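Local coordinates for hypothetical protein (PDB 4GOQ) that is of unknown function but folds as a single small DUF1491 domain, two helices packed with a mixed beta-sheet, at residues A34-V39 with R85-I90; K40-R45 with V92-D97. All blocks are in the same frame, centred on the assembly; numbering follows the deposited sequence.

Interaction 1: A34-V39 with R85-I90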
loop_
_atom_site.group_PDB
_atom_site.type_symbol
_atom_site.label_atom_id
_atom_site.label_comp_id
_atom_site.label_asym_id
_atom_site.label_seq_id
_atom_site.Cartn_x
_atom_site.Cartn_y
_atom_site.Cartn_z
ATOM N N ALA A 34 4.082 4.090 -14.448
ATOM C CA ALA A 34 4.731 2.831 -14.091
ATOM C C ALA A 34 5.314 2.790 -12.699
ATOM O O ALA A 34 6.046 1.848 -12.396
ATOM C CB ALA A 34 5.844 2.543 -15.106
ATOM N N GLY A 35 5.009 3.772 -11.856
ATOM C CA GLY A 35 5.555 3.762 -10.507
ATOM C C GLY A 35 5.044 2.607 -9.664
ATOM O O GLY A 35 3.858 2.241 -9.726
ATOM N N ALA A 36 5.947 2.022 -8.860
ATOM C CA ALA A 36 5.587 0.975 -7.899
ATOM C C ALA A 36 4.725 1.579 -6.796
ATOM O O ALA A 36 4.696 2.795 -6.649
ATOM C CB ALA A 36 6.841 0.383 -7.303
ATOM N N VAL A 37 4.062 0.749 -5.987
ATOM C CA VAL A 37 3.187 1.221 -4.911
ATOM C C VAL A 37 3.485 0.501 -3.591
ATOM O O VAL A 37 3.667 -0.716 -3.580
ATOM C CB VAL A 37 1.669 1.046 -5.259
ATOM C CG1 VAL A 37 0.775 1.599 -4.144
ATOM C CG2 VAL A 37 1.298 1.702 -6.594
ATOM N N LEU A 38 3.535 1.278 -2.488
ATOM C CA LEU A 38 3.576 0.791 -1.116
ATOM C C LEU A 38 2.239 1.116 -0.507
ATOM O O LEU A 38 1.813 2.257 -0.588
ATOM C CB LEU A 38 4.683 1.444 -0.253
ATOM C CG LEU A 38 6.127 1.025 -0.405
ATOM C CD1 LEU A 38 6.964 1.669 0.720
ATOM C CD2 LEU A 38 6.296 -0.513 -0.357
ATOM N N VAL A 39 1.595 0.154 0.146
ATOM C CA VAL A 39 0.328 0.414 0.818
ATOM C C VAL A 39 0.517 0.187 2.311
ATOM O O VAL A 39 0.909 -0.902 2.710
ATOM C CB VAL A 39 -0.839 -0.451 0.260
ATOM C CG1 VAL A 39 -2.139 -0.197 1.034
ATOM C CG2 VAL A 39 -1.035 -0.210 -1.229
ATOM N N ARG A 85 13.829 6.421 -1.363
ATOM C CA ARG A 85 15.206 6.738 -1.771
ATOM C C ARG A 85 15.697 5.682 -2.753
ATOM O O ARG A 85 16.355 6.006 -3.730
ATOM C CB ARG A 85 16.170 6.827 -0.578
ATOM C CG ARG A 85 16.191 8.181 0.050
ATOM C CD ARG A 85 17.217 8.208 1.163
ATOM N NE ARG A 85 16.746 7.469 2.337
ATOM C CZ ARG A 85 17.392 6.463 2.915
ATOM N NH1 ARG A 85 18.557 6.051 2.435
ATOM N NH2 ARG A 85 16.889 5.877 3.991
ATOM N N ILE A 86 15.382 4.420 -2.475
ATOM C CA ILE A 86 15.717 3.273 -3.328
ATOM C C ILE A 86 15.025 3.461 -4.693
ATOM O O ILE A 86 15.665 3.328 -5.742
ATOM C CB ILE A 86 15.265 1.963 -2.611
ATOM C CG1 ILE A 86 16.187 1.654 -1.396
ATOM C CG2 ILE A 86 15.186 0.771 -3.591
ATOM C CD1 ILE A 86 15.507 0.698 -0.346
ATOM N N ASP A 87 13.740 3.857 -4.647
ATOM C CA ASP A 87 12.916 4.075 -5.815
ATOM C C ASP A 87 12.191 5.440 -5.759
ATOM O O ASP A 87 11.050 5.504 -5.298
ATOM C CB ASP A 87 11.905 2.926 -5.947
ATOM C CG ASP A 87 11.035 2.986 -7.189
ATOM O OD1 ASP A 87 11.289 3.867 -8.060
ATOM O OD2 ASP A 87 10.127 2.145 -7.310
ATOM N N PRO A 88 12.781 6.494 -6.373
ATOM C CA PRO A 88 12.144 7.827 -6.363
ATOM C C PRO A 88 10.828 7.922 -7.157
ATOM O O PRO A 88 10.165 8.954 -7.068
ATOM C CB PRO A 88 13.226 8.722 -6.997
ATOM C CG PRO A 88 14.521 7.992 -6.678
ATOM C CD PRO A 88 14.140 6.571 -6.946
ATOM N N ASP A 89 10.430 6.863 -7.905
ATOM C CA ASP A 89 9.160 6.833 -8.664
ATOM C C ASP A 89 8.024 6.166 -7.851
ATOM O O ASP A 89 6.905 5.981 -8.365
ATOM C CB ASP A 89 9.369 6.045 -9.983
ATOM C CG ASP A 89 10.155 6.786 -11.055
ATOM O OD1 ASP A 89 10.282 8.029 -10.951
ATOM O OD2 ASP A 89 10.592 6.132 -12.026
ATOM N N ILE A 90 8.326 5.739 -6.615
ATOM C CA ILE A 90 7.357 4.996 -5.806
ATOM C C ILE A 90 6.192 5.866 -5.250
ATOM O O ILE A 90 6.367 7.025 -4.850
ATOM C CB ILE A 90 8.063 4.213 -4.650
ATOM C CG1 ILE A 90 7.266 2.957 -4.261
ATOM C CG2 ILE A 90 8.390 5.115 -3.416
ATOM C CD1 ILE A 90 8.057 1.896 -3.335
HETATM O O HOH W 1 8.711 2.425 -9.477
#
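G35 and A36 run beside D89 and I90, with the CA atoms of A36 and I90 4.9 Å apart, where the lead-in to strand 37-43 meets the turn that follows helix 74-86. D87 has left helical geometry and starts a type I beta turn closed by I90 N on D87 O. Backbone contact across the gap is by CA-H...O approaches: G35, without a side chain, lets its CA come within 3.4 Å of D89 O, and I90 CA faces A36 O. I90 does most of the packing. With CG1 anti to the backbone N (chi1 -152°), its longer branch swings toward A36 and L38, I90 CG1 resting 3.5 Å from A36 O and I90 CD1 reaching 3.6 Å from L38 CG, the two side chains crossing at a slant. The D87 carboxylate works on two fronts. D87 OD1 takes the N-H of D89 from above the carboxylate plane (3.1 Å), an Asx turn, while D87 OD2 accepts from a water 2.6 Å away that in turn receives the N-H of A36. Were D87 an alanine, D89 N would probably lose its side-chain acceptor, and the water on A36 N its carboxylate partner. Around this junction, A83 of helix 74-86 packs against both L38 and I90, R28 of strand 23-28 binds the carbonyls of P88 and I90, and V37 turns away from the turn onto T6 and W9 of helix 6-19, while its N-H is held by E54 of strand 48-56.

Interaction 2: K40-R45 with V92-D97; sequences KAVDRR and VVEIED
K40 N to V93 O (2.8 Å) starts a run of backbone hydrogen bonds that joins strands 37-43 and 91-97 in parallel, the axes of 40-43 and 92-97 coming within 4.8 Å at 16°. I95 N returns to K40 O, V42 N to I95 O (2.7 Å) and D97 N to V42 O, each nearly straight, so K40 and V42 each bond through both N-H and C=O. The tight part lies here. A41 and I95 point to one face, where I95 packs on L13 of helix 6-19; K40, V42, E94 and E96 point to the other. On that second face K40 and E94 lie side by side, and the extended K40 chain, its CG anti to the backbone N (chi1 -177°), carries NZ to 2.8 Å from E94 OE2, above the carboxylate plane. This salt bridge is one of three: D77 and E73 also grip NZ, and this acidic surround probably stabilises its positive charge. After strand 37-43 the chain runs through antiparallel strands 48-56 and 62-65 and helix 74-86 before 91-97 returns beside it, so the pair lies inside a five-stranded mixed sheet of order 1-5-2-3-4. V42 CB meets the aliphatic E96 CG at 3.8 Å. From D43 onward the pairing loosens. R44 N still binds D97 O (3.1 Å), but from 36° out of the carbonyl plane. The exposed R44 guanidinium, its chain bent at chi3, lays one face over D97 C, and R44 NH2 makes only a weak bond to E96 O (3.2 Å). A water that NH2 meets weakly donates a sound bond to D97 OD1, which also salt-bridges R101.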
loop_
_atom_site.group_PDB
_atom_site.type_symbol
_atom_site.label_atom_id
_atom_site.label_comp_id
_atom_site.label_asym_id
_atom_site.label_seq_id
_atom_site.Cartn_x
_atom_site.Cartn_y
_atom_site.Cartn_z
ATOM N N LYS A 40 0.242 1.215 3.114
ATOM C CA LYS A 40 0.287 1.140 4.577
ATOM C C LYS A 40 -1.141 1.042 5.078
ATOM O O LYS A 40 -1.891 1.994 4.930
ATOM C CB LYS A 40 0.984 2.379 5.153
ATOM C CG LYS A 40 1.124 2.332 6.688
ATOM C CD LYS A 40 1.726 3.695 7.117
ATOM C CE LYS A 40 1.845 3.859 8.579
ATOM N NZ LYS A 40 2.131 5.289 8.917
ATOM N N ALA A 41 -1.529 -0.107 5.648
ATOM C CA ALA A 41 -2.890 -0.304 6.146
ATOM C C ALA A 41 -2.876 -0.232 7.668
ATOM O O ALA A 41 -2.222 -1.038 8.314
ATOM C CB ALA A 41 -3.436 -1.641 5.660
ATOM N N VAL A 42 -3.533 0.778 8.226
ATOM C CA VAL A 42 -3.547 1.012 9.671
ATOM C C VAL A 42 -4.876 0.545 10.231
ATOM O O VAL A 42 -5.930 0.973 9.746
ATOM C CB VAL A 42 -3.267 2.510 10.031
ATOM C CG1 VAL A 42 -3.321 2.740 11.550
ATOM C CG2 VAL A 42 -1.927 2.977 9.467
ATOM N N ASP A 43 -4.812 -0.328 11.257
ATOM C CA ASP A 43 -5.973 -0.854 11.976
ATOM C C ASP A 43 -6.164 0.036 13.184
ATOM O O ASP A 43 -5.371 -0.012 14.133
ATOM C CB ASP A 43 -5.779 -2.346 12.341
ATOM C CG ASP A 43 -7.007 -3.074 12.907
ATOM O OD1 ASP A 43 -7.849 -2.410 13.566
ATOM O OD2 ASP A 43 -7.104 -4.317 12.722
ATOM N N ARG A 44 -7.174 0.915 13.107
ATOM C CA ARG A 44 -7.451 1.908 14.148
ATOM C C ARG A 44 -7.880 1.245 15.462
ATOM O O ARG A 44 -7.499 1.723 16.538
ATOM C CB ARG A 44 -8.524 2.923 13.683
ATOM C CG ARG A 44 -8.256 3.571 12.312
ATOM C CD ARG A 44 -9.012 4.881 12.154
ATOM N NE ARG A 44 -9.744 4.961 10.889
ATOM C CZ ARG A 44 -11.035 4.670 10.744
ATOM N NH1 ARG A 44 -11.755 4.272 11.786
ATOM N NH2 ARG A 44 -11.617 4.778 9.555
ATOM N N ARG A 45 -8.628 0.127 15.372
ATOM C CA ARG A 45 -9.110 -0.604 16.545
ATOM C C ARG A 45 -7.997 -1.358 17.268
ATOM O O ARG A 45 -7.858 -1.211 18.483
ATOM C CB ARG A 45 -10.220 -1.583 16.162
ATOM C CG ARG A 45 -11.604 -1.106 16.555
ATOM C CD ARG A 45 -12.478 -2.261 17.011
ATOM N NE ARG A 45 -12.927 -3.101 15.897
ATOM C CZ ARG A 45 -14.035 -2.886 15.195
ATOM N NH1 ARG A 45 -14.817 -1.850 15.473
ATOM N NH2 ARG A 45 -14.368 -3.703 14.207
ATOM N N VAL A 92 3.100 5.972 -2.300
ATOM C CA VAL A 92 2.815 5.477 -0.961
ATOM C C VAL A 92 1.373 5.844 -0.697
ATOM O O VAL A 92 0.997 7.012 -0.839
ATOM C CB VAL A 92 3.778 5.992 0.156
ATOM C CG1 VAL A 92 3.362 5.433 1.532
ATOM C CG2 VAL A 92 5.243 5.620 -0.153
ATOM N N VAL A 93 0.565 4.847 -0.319
ATOM C CA VAL A 93 -0.851 5.042 -0.045
ATOM C C VAL A 93 -1.099 4.619 1.376
ATOM O O VAL A 93 -0.710 3.508 1.760
ATOM C CB VAL A 93 -1.766 4.267 -1.046
ATOM C CG1 VAL A 93 -3.229 4.416 -0.644
ATOM C CG2 VAL A 93 -1.560 4.763 -2.491
ATOM N N GLU A 94 -1.700 5.502 2.179
ATOM C CA GLU A 94 -1.973 5.154 3.579
ATOM C C GLU A 94 -3.478 5.020 3.734
ATOM O O GLU A 94 -4.238 5.864 3.251
ATOM C CB GLU A 94 -1.369 6.230 4.527
ATOM C CG GLU A 94 -1.472 5.888 5.998
ATOM C CD GLU A 94 -0.596 6.747 6.899
ATOM O OE1 GLU A 94 -0.226 7.867 6.484
ATOM O OE2 GLU A 94 -0.281 6.303 8.026
ATOM N N ILE A 95 -3.911 3.895 4.317
ATOM C CA ILE A 95 -5.318 3.609 4.525
ATOM C C ILE A 95 -5.530 3.389 6.017
ATOM O O ILE A 95 -4.874 2.538 6.618
ATOM C CB ILE A 95 -5.786 2.392 3.668
ATOM C CG1 ILE A 95 -5.627 2.678 2.127
ATOM C CG2 ILE A 95 -7.231 2.004 4.028
ATOM C CD1 ILE A 95 -5.758 1.513 1.274
ATOM N N GLU A 96 -6.445 4.151 6.599
ATOM C CA GLU A 96 -6.789 4.054 8.001
ATOM C C GLU A 96 -8.209 3.538 8.098
ATOM O O GLU A 96 -9.153 4.189 7.649
ATOM C CB GLU A 96 -6.606 5.395 8.702
ATOM C CG GLU A 96 -5.171 5.680 9.103
ATOM C CD GLU A 96 -4.969 7.028 9.767
ATOM O OE1 GLU A 96 -4.899 8.046 9.042
ATOM O OE2 GLU A 96 -4.874 7.065 11.015
ATOM N N ASP A 97 -8.353 2.321 8.613
ATOM C CA ASP A 97 -9.646 1.674 8.663
ATOM C C ASP A 97 -9.897 1.069 10.028
ATOM O O ASP A 97 -8.975 0.528 10.644
ATOM C CB ASP A 97 -9.724 0.587 7.571
ATOM C CG ASP A 97 -11.056 -0.136 7.511
ATOM O OD1 ASP A 97 -12.082 0.522 7.206
ATOM O OD2 ASP A 97 -11.073 -1.362 7.744
HETATM O O HOH W 2 -13.076 2.469 8.845
#

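Interactions 1 and 2 are successive sections of one seam, their centres about 18 Å apart and on opposite sides of the chain's centre. Both use strand 37-43: its entry in 34-39 meets the turn of 85-90, and its later part in 40-45 pairs with 92-97. Along the chain the segments alternate, 34-39 and 40-45 preceding 85-90 and 92-97. Helix 74-86 ends at interaction 1 and leads directly into strand 91-97, which inserts between strands 23-28 and 37-43. The sections meet where L38 O and V93 N, 2.9 Å apart, probably hydrogen-bond, and V39 packs on I95. Together they place strand 91-97, late in sequence, as an interior strand of the sheet.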